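Local coordinates for protein latency-associated nuclear antigen (Murid herpesvirus 4, PDB 4BLG) that probably binds DNA through its C-terminal domain, the part of the viral latency antigen modelled here as a two-chain assembly, at residues Y49-L54 / T66-L71; R16-V21 / L104-K109. All coordinates share one frame; numbering follows the deposited sequence.

Contact 1: residues Y49-L54 / T66-L71; sequences YTLNKL and TPVSCL. With PO4 (phosphate ion), chain E; PO4 (phosphate ion), chain C.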
loop_
_atom_site.group_PDB
_atom_site.type_symbol
_atom_site.label_atom_id
_atom_site.label_comp_id
_atom_site.label_asym_id
_atom_site.label_seq_id
_atom_site.Cartn_x
_atom_site.Cartn_y
_atom_site.Cartn_z
ATOM N N TYR A 49 7.550 11.043 -11.464
ATOM C CA TYR A 49 6.909 12.314 -11.817
ATOM C C TYR A 49 5.464 12.080 -12.266
ATOM O O TYR A 49 4.533 12.803 -11.898
ATOM C CB TYR A 49 7.724 13.053 -12.882
ATOM C CG TYR A 49 8.197 12.207 -14.063
ATOM C CD1 TYR A 49 9.378 11.479 -13.990
ATOM C CD2 TYR A 49 7.479 12.162 -15.251
ATOM C CE1 TYR A 49 9.820 10.714 -15.047
ATOM C CE2 TYR A 49 7.918 11.400 -16.325
ATOM C CZ TYR A 49 9.093 10.682 -16.219
ATOM O OH TYR A 49 9.537 9.914 -17.273
ATOM N N THR A 50 5.291 11.029 -13.041
ATOM C CA THR A 50 3.982 10.588 -13.472
ATOM C C THR A 50 3.102 10.228 -12.278
ATOM O O THR A 50 1.946 10.644 -12.202
ATOM C CB THR A 50 4.155 9.398 -14.399
ATOM O OG1 THR A 50 4.952 9.816 -15.514
ATOM C CG2 THR A 50 2.813 8.853 -14.883
ATOM N N LEU A 51 3.647 9.477 -11.325
ATOM C CA LEU A 51 2.869 9.121 -10.144
ATOM C C LEU A 51 2.554 10.351 -9.274
ATOM O O LEU A 51 1.514 10.397 -8.642
ATOM C CB LEU A 51 3.539 8.001 -9.338
ATOM C CG LEU A 51 3.614 6.631 -10.029
ATOM C CD1 LEU A 51 4.170 5.572 -9.076
ATOM C CD2 LEU A 51 2.266 6.178 -10.565
ATOM N N ASN A 52 3.419 11.358 -9.254
ATOM C CA ASN A 52 3.052 12.603 -8.578
ATOM C C ASN A 52 1.811 13.198 -9.243
ATOM O O ASN A 52 0.894 13.678 -8.569
ATOM C CB ASN A 52 4.191 13.630 -8.591
ATOM C CG ASN A 52 5.317 13.275 -7.634
ATOM O OD1 ASN A 52 6.481 13.228 -8.028
ATOM N ND2 ASN A 52 4.978 13.033 -6.369
ATOM N N LYS A 53 1.775 13.170 -10.572
ATOM C CA LYS A 53 0.564 13.610 -11.272
ATOM C C LYS A 53 -0.661 12.852 -10.770
ATOM O O LYS A 53 -1.658 13.468 -10.383
ATOM C CB LYS A 53 0.691 13.431 -12.785
ATOM C CG LYS A 53 -0.490 13.995 -13.589
ATOM C CD LYS A 53 -0.264 13.806 -15.093
ATOM C CE LYS A 53 -1.509 14.108 -15.925
ATOM N NZ LYS A 53 -1.189 14.395 -17.368
ATOM N N LEU A 54 -0.586 11.517 -10.775
ATOM C CA LEU A 54 -1.736 10.693 -10.397
ATOM C C LEU A 54 -2.135 10.982 -8.962
ATOM O O LEU A 54 -3.303 10.922 -8.600
ATOM C CB LEU A 54 -1.433 9.201 -10.559
ATOM C CG LEU A 54 -1.839 8.548 -11.880
ATOM C CD1 LEU A 54 -1.385 9.371 -13.054
ATOM C CD2 LEU A 54 -1.284 7.134 -11.972
ATOM N N THR A 66 -2.677 7.905 -1.411
ATOM C CA THR A 66 -1.482 8.152 -0.635
ATOM C C THR A 66 -0.508 8.983 -1.451
ATOM O O THR A 66 -0.648 9.091 -2.674
ATOM C CB THR A 66 -0.775 6.837 -0.334
ATOM O OG1 THR A 66 -0.352 6.246 -1.570
ATOM C CG2 THR A 66 -1.697 5.891 0.382
ATOM N N PRO A 67 0.491 9.571 -0.784
ATOM C CA PRO A 67 1.610 10.130 -1.548
ATOM C C PRO A 67 2.342 9.021 -2.280
ATOM O O PRO A 67 2.048 7.832 -2.067
ATOM C CB PRO A 67 2.501 10.764 -0.480
ATOM C CG PRO A 67 1.975 10.301 0.835
ATOM C CD PRO A 67 0.558 9.909 0.644
ATOM N N VAL A 68 3.265 9.403 -3.153
ATOM C CA VAL A 68 4.062 8.433 -3.883
ATOM C C VAL A 68 5.131 7.877 -2.939
ATOM O O VAL A 68 5.793 8.641 -2.248
ATOM C CB VAL A 68 4.745 9.079 -5.097
ATOM C CG1 VAL A 68 5.577 8.062 -5.848
ATOM C CG2 VAL A 68 3.706 9.723 -6.031
ATOM N N SER A 69 5.278 6.554 -2.906
ATOM C CA SER A 69 6.401 5.915 -2.214
ATOM C C SER A 69 7.127 4.934 -3.153
ATOM O O SER A 69 6.939 4.978 -4.372
ATOM C CB SER A 69 5.930 5.209 -0.947
ATOM O OG SER A 69 7.028 4.811 -0.150
ATOM N N CYS A 70 7.981 4.084 -2.586
ATOM C CA CYS A 70 8.784 3.142 -3.373
ATOM C C CYS A 70 8.467 1.712 -2.977
ATOM O O CYS A 70 8.225 1.427 -1.806
ATOM C CB CYS A 70 10.285 3.367 -3.129
ATOM S SG CYS A 70 10.859 5.050 -3.361
ATOM N N LEU A 71 8.489 0.807 -3.947
ATOM C CA LEU A 71 8.431 -0.611 -3.630
ATOM C C LEU A 71 9.834 -1.111 -3.281
ATOM O O LEU A 71 10.830 -0.595 -3.777
ATOM C CB LEU A 71 7.864 -1.411 -4.795
ATOM C CG LEU A 71 6.411 -1.100 -5.152
ATOM C CD1 LEU A 71 6.002 -1.849 -6.416
ATOM C CD2 LEU A 71 5.488 -1.446 -4.000
HETATM P P PO4 E . -3.081 17.015 -18.014
HETATM O O1 PO4 E . -2.906 15.593 -18.492
HETATM O O2 PO4 E . -3.822 17.017 -16.698
HETATM O O3 PO4 E . -1.726 17.653 -17.829
HETATM O O4 PO4 E . -3.871 17.796 -19.037
HETATM P P PO4 C . 4.906 7.823 -18.640
HETATM O O1 PO4 C . 6.053 7.564 -19.576
HETATM O O2 PO4 C . 5.470 8.088 -17.272
HETATM O O3 PO4 C . 4.143 9.032 -19.109
HETATM O O4 PO4 C . 4.006 6.611 -18.552
#

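Contact 2: residues R16-V21 / L104-K109; sequences RRHLQV and LAYCEK. With PO4 (phosphate ion), chain E.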
loop_
_atom_site.group_PDB
_atom_site.type_symbol
_atom_site.label_atom_id
_atom_site.label_comp_id
_atom_site.label_asym_id
_atom_site.label_seq_id
_atom_site.Cartn_x
_atom_site.Cartn_y
_atom_site.Cartn_z
ATOM N N ARG A 16 -7.778 15.771 -14.436
ATOM C CA ARG A 16 -8.814 15.882 -13.409
ATOM C C ARG A 16 -10.213 15.928 -14.032
ATOM O O ARG A 16 -11.125 15.182 -13.649
ATOM C CB ARG A 16 -8.563 17.113 -12.526
ATOM C CG ARG A 16 -7.495 16.869 -11.454
ATOM C CD ARG A 16 -7.349 18.035 -10.485
ATOM N NE ARG A 16 -6.677 19.189 -11.080
ATOM C CZ ARG A 16 -7.280 20.311 -11.474
ATOM N NH1 ARG A 16 -8.592 20.470 -11.355
ATOM N NH2 ARG A 16 -6.556 21.291 -11.997
ATOM N N ARG A 17 -10.366 16.790 -15.027
ATOM C CA ARG A 17 -11.654 16.988 -15.642
ATOM C C ARG A 17 -12.049 15.690 -16.329
ATOM O O ARG A 17 -13.203 15.265 -16.265
ATOM C CB ARG A 17 -11.616 18.176 -16.615
ATOM C CG ARG A 17 -11.496 19.532 -15.914
ATOM C CD ARG A 17 -11.447 20.709 -16.887
ATOM N NE ARG A 17 -11.736 21.965 -16.201
ATOM C CZ ARG A 17 -11.964 23.131 -16.802
ATOM N NH1 ARG A 17 -11.939 23.238 -18.127
ATOM N NH2 ARG A 17 -12.227 24.204 -16.070
ATOM N N HIS A 18 -11.069 15.035 -16.940
ATOM C CA HIS A 18 -11.335 13.796 -17.633
ATOM C C HIS A 18 -11.976 12.818 -16.666
ATOM O O HIS A 18 -13.049 12.291 -16.939
ATOM C CB HIS A 18 -10.067 13.185 -18.222
ATOM C CG HIS A 18 -10.267 11.787 -18.721
ATOM N ND1 HIS A 18 -10.871 11.503 -19.928
ATOM C CD2 HIS A 18 -9.982 10.592 -18.156
ATOM C CE1 HIS A 18 -10.932 10.195 -20.091
ATOM N NE2 HIS A 18 -10.396 9.619 -19.032
ATOM N N LEU A 19 -11.311 12.592 -15.531
ATOM C CA LEU A 19 -11.773 11.617 -14.558
ATOM C C LEU A 19 -13.177 11.930 -14.051
ATOM O O LEU A 19 -13.994 11.019 -13.902
ATOM C CB LEU A 19 -10.787 11.491 -13.378
ATOM C CG LEU A 19 -9.393 10.950 -13.723
ATOM C CD1 LEU A 19 -8.448 11.105 -12.545
ATOM C CD2 LEU A 19 -9.458 9.486 -14.146
ATOM N N GLN A 20 -13.467 13.203 -13.791
ATOM C CA GLN A 20 -14.783 13.570 -13.269
ATOM C C GLN A 20 -15.898 13.429 -14.285
ATOM O O GLN A 20 -17.031 13.176 -13.906
ATOM C CB GLN A 20 -14.800 15.020 -12.805
ATOM C CG GLN A 20 -13.635 15.449 -11.957
ATOM C CD GLN A 20 -13.946 16.727 -11.228
ATOM O OE1 GLN A 20 -15.039 17.277 -11.378
ATOM N NE2 GLN A 20 -12.997 17.221 -10.443
ATOM N N VAL A 21 -15.596 13.635 -15.562
ATOM C CA VAL A 21 -16.625 13.487 -16.584
ATOM C C VAL A 21 -16.850 11.998 -16.823
ATOM O O VAL A 21 -17.975 11.539 -16.984
ATOM C CB VAL A 21 -16.247 14.187 -17.905
ATOM C CG1 VAL A 21 -17.270 13.853 -18.978
ATOM C CG2 VAL A 21 -16.158 15.701 -17.704
ATOM N N LEU A 104 -6.585 3.735 -16.232
ATOM C CA LEU A 104 -5.715 3.070 -17.198
ATOM C C LEU A 104 -6.132 3.291 -18.650
ATOM O O LEU A 104 -5.303 3.180 -19.553
ATOM C CB LEU A 104 -5.616 1.569 -16.913
ATOM C CG LEU A 104 -4.863 1.141 -15.646
ATOM C CD1 LEU A 104 -4.753 -0.376 -15.615
ATOM C CD2 LEU A 104 -3.483 1.774 -15.556
ATOM N N ALA A 105 -7.404 3.583 -18.900
ATOM C CA ALA A 105 -7.785 4.000 -20.250
ATOM C C ALA A 105 -7.055 5.295 -20.588
ATOM O O ALA A 105 -6.467 5.425 -21.664
ATOM C CB ALA A 105 -9.287 4.182 -20.366
ATOM N N TYR A 106 -7.080 6.256 -19.671
ATOM C CA TYR A 106 -6.311 7.488 -19.889
ATOM C C TYR A 106 -4.799 7.211 -20.064
ATOM O O TYR A 106 -4.189 7.626 -21.059
ATOM C CB TYR A 106 -6.564 8.480 -18.746
ATOM C CG TYR A 106 -6.017 9.880 -18.974
ATOM C CD1 TYR A 106 -4.734 10.218 -18.579
ATOM C CD2 TYR A 106 -6.795 10.865 -19.574
ATOM C CE1 TYR A 106 -4.232 11.499 -18.779
ATOM C CE2 TYR A 106 -6.303 12.145 -19.777
ATOM C CZ TYR A 106 -5.018 12.455 -19.374
ATOM O OH TYR A 106 -4.513 13.722 -19.568
ATOM N N CYS A 107 -4.204 6.481 -19.120
ATOM C CA CYS A 107 -2.751 6.265 -19.109
ATOM C C CYS A 107 -2.257 5.433 -20.277
ATOM O O CYS A 107 -1.104 5.552 -20.686
ATOM C CB CYS A 107 -2.309 5.578 -17.811
ATOM S SG CYS A 107 -2.530 6.584 -16.367
ATOM N N GLU A 108 -3.130 4.583 -20.801
ATOM C CA GLU A 108 -2.793 3.730 -21.926
ATOM C C GLU A 108 -2.376 4.581 -23.126
ATOM O O GLU A 108 -1.586 4.146 -23.964
ATOM C CB GLU A 108 -3.989 2.848 -22.287
ATOM C CG GLU A 108 -3.791 1.996 -23.521
ATOM C CD GLU A 108 -4.889 2.210 -24.539
ATOM O OE1 GLU A 108 -6.035 1.789 -24.271
ATOM O OE2 GLU A 108 -4.610 2.813 -25.598
ATOM N N LYS A 109 -2.904 5.800 -23.198
ATOM C CA LYS A 109 -2.558 6.726 -24.277
ATOM C C LYS A 109 -1.461 7.687 -23.847
ATOM O O LYS A 109 -0.554 7.983 -24.619
ATOM C CB LYS A 109 -3.770 7.552 -24.703
ATOM C CG LYS A 109 -4.898 6.738 -25.278
ATOM C CD LYS A 109 -4.590 6.327 -26.716
ATOM C CE LYS A 109 -5.624 5.355 -27.255
ATOM N NZ LYS A 109 -4.987 4.311 -28.094
HETATM P P PO4 E . -3.081 17.015 -18.014
HETATM O O1 PO4 E . -2.906 15.593 -18.492
HETATM O O2 PO4 E . -3.822 17.017 -16.698
HETATM O O3 PO4 E . -1.726 17.653 -17.829
HETATM O O4 PO4 E . -3.871 17.796 -19.037
#

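Contact 1: residues Y49-L54 / T66-L71
V68 points toward the helix and presses its branched side chain against the turn at L51 and N52. From CB, the two methyls go separate ways. CG2, set beside the backbone N, does most of the touching. It lies 3.5 Å from the backbone O of L51 and 3.7 Å from L51 CB, so a methyl rests on both the carbonyl and the first side-chain carbon of one residue. CG1 lies anti to the backbone N (chi1 180°) and comes to the same L51 CB at 4.0 Å. N52 brings its amide end in beside V68, the two side chains crossing at about a right angle.

Around this patch, L51 also packs on Y84 and S45, which ties helix 48-57 to the sheet. The helix is the connection of a beta-alpha-beta crossover: it joins strand 39-45 to strand 64-70, parallel to it but with 84-90 lying between. Just before V68, the hydroxyl of T66 donates to P67 O at 2.9 Å, tilted 24° from that carbonyl's plane, and also takes the backbone N of L87. Two bonds thus fix its rotation. At this edge S69 meets S69 of the second subunit, placing the strand at the dimer interface.

Elsewhere on the helix the chemistry turns polar. T50 OG1 donates to O2 of a phosphate ion, probably from the crystallisation liquor, at 2.5 Å, and S113, H111 and H47 bond to the same ion.

Between helix and strand, by contrast, no hydrogen bond forms. The contact of V68 with the helix rests on van der Waals packing of a methyl against L51 and N52, while backbone bonds of T66 to L87 and S69 to Y85 hold the strand itself.

Contact 2: residues R16-V21 / L104-K109
Y106 OH donates to O1 of a phosphate ion at 2.7 Å, and its ring rests against H18. The two residues project from helices 13-22 and 93-110, which run steeply across each other at the surface of this LANA-type DNA-binding domain and are bridged here by one side chain from each. Phosphate oxygen O1 meets the tyrosine at the ring's edge, close to the ring plane, while the backbone N of M15, in the first helix, binds the same ion. The tyrosine is therefore tied to helix 13-22 twice, through the ion and through H18.

Both aromatic side chains leave their helices with CG anti to the backbone N (chi1 169° in H18, -170° in Y106), which sends them across the gap, sliding past each other in opposite directions. The rings meet obliquely, planes at 45° and centroids 5.0 Å apart. Y106 also meets the ring of Y110, one turn on in the same helix, and packs on K53 from helix 48-57.

No hydrogen bond links the two segments directly. The nearest approach is carbon to carbon: Y106 CD2 sits over one face of the H18 imidazole, offset toward its rim, 3.5 Å from H18 CD2.

How the contacts relate
Contact 1 and contact 2 have centres 16 Å apart and meet at one phosphate ion, probably taken from the crystallisation liquor. K53, on the helix of contact 1, reaches O1 of that ion with its extended chain, though the modelled distance is too short to trust. Y106 of contact 2 bonds to the same oxygen, and K53 NZ lies 4.0 Å from Y106 OH. The ion lies where helices 13-22, 48-57 and 93-110 converge, bonded by M15 N and Y106 OH. K53 NZ and H111 NE2 form a weak hydrogen bond, and H111 also binds the second phosphate with T50. Contact 1 sets helix 48-57 against strand 64-70; contact 2 joins helices 13-22 and 93-110.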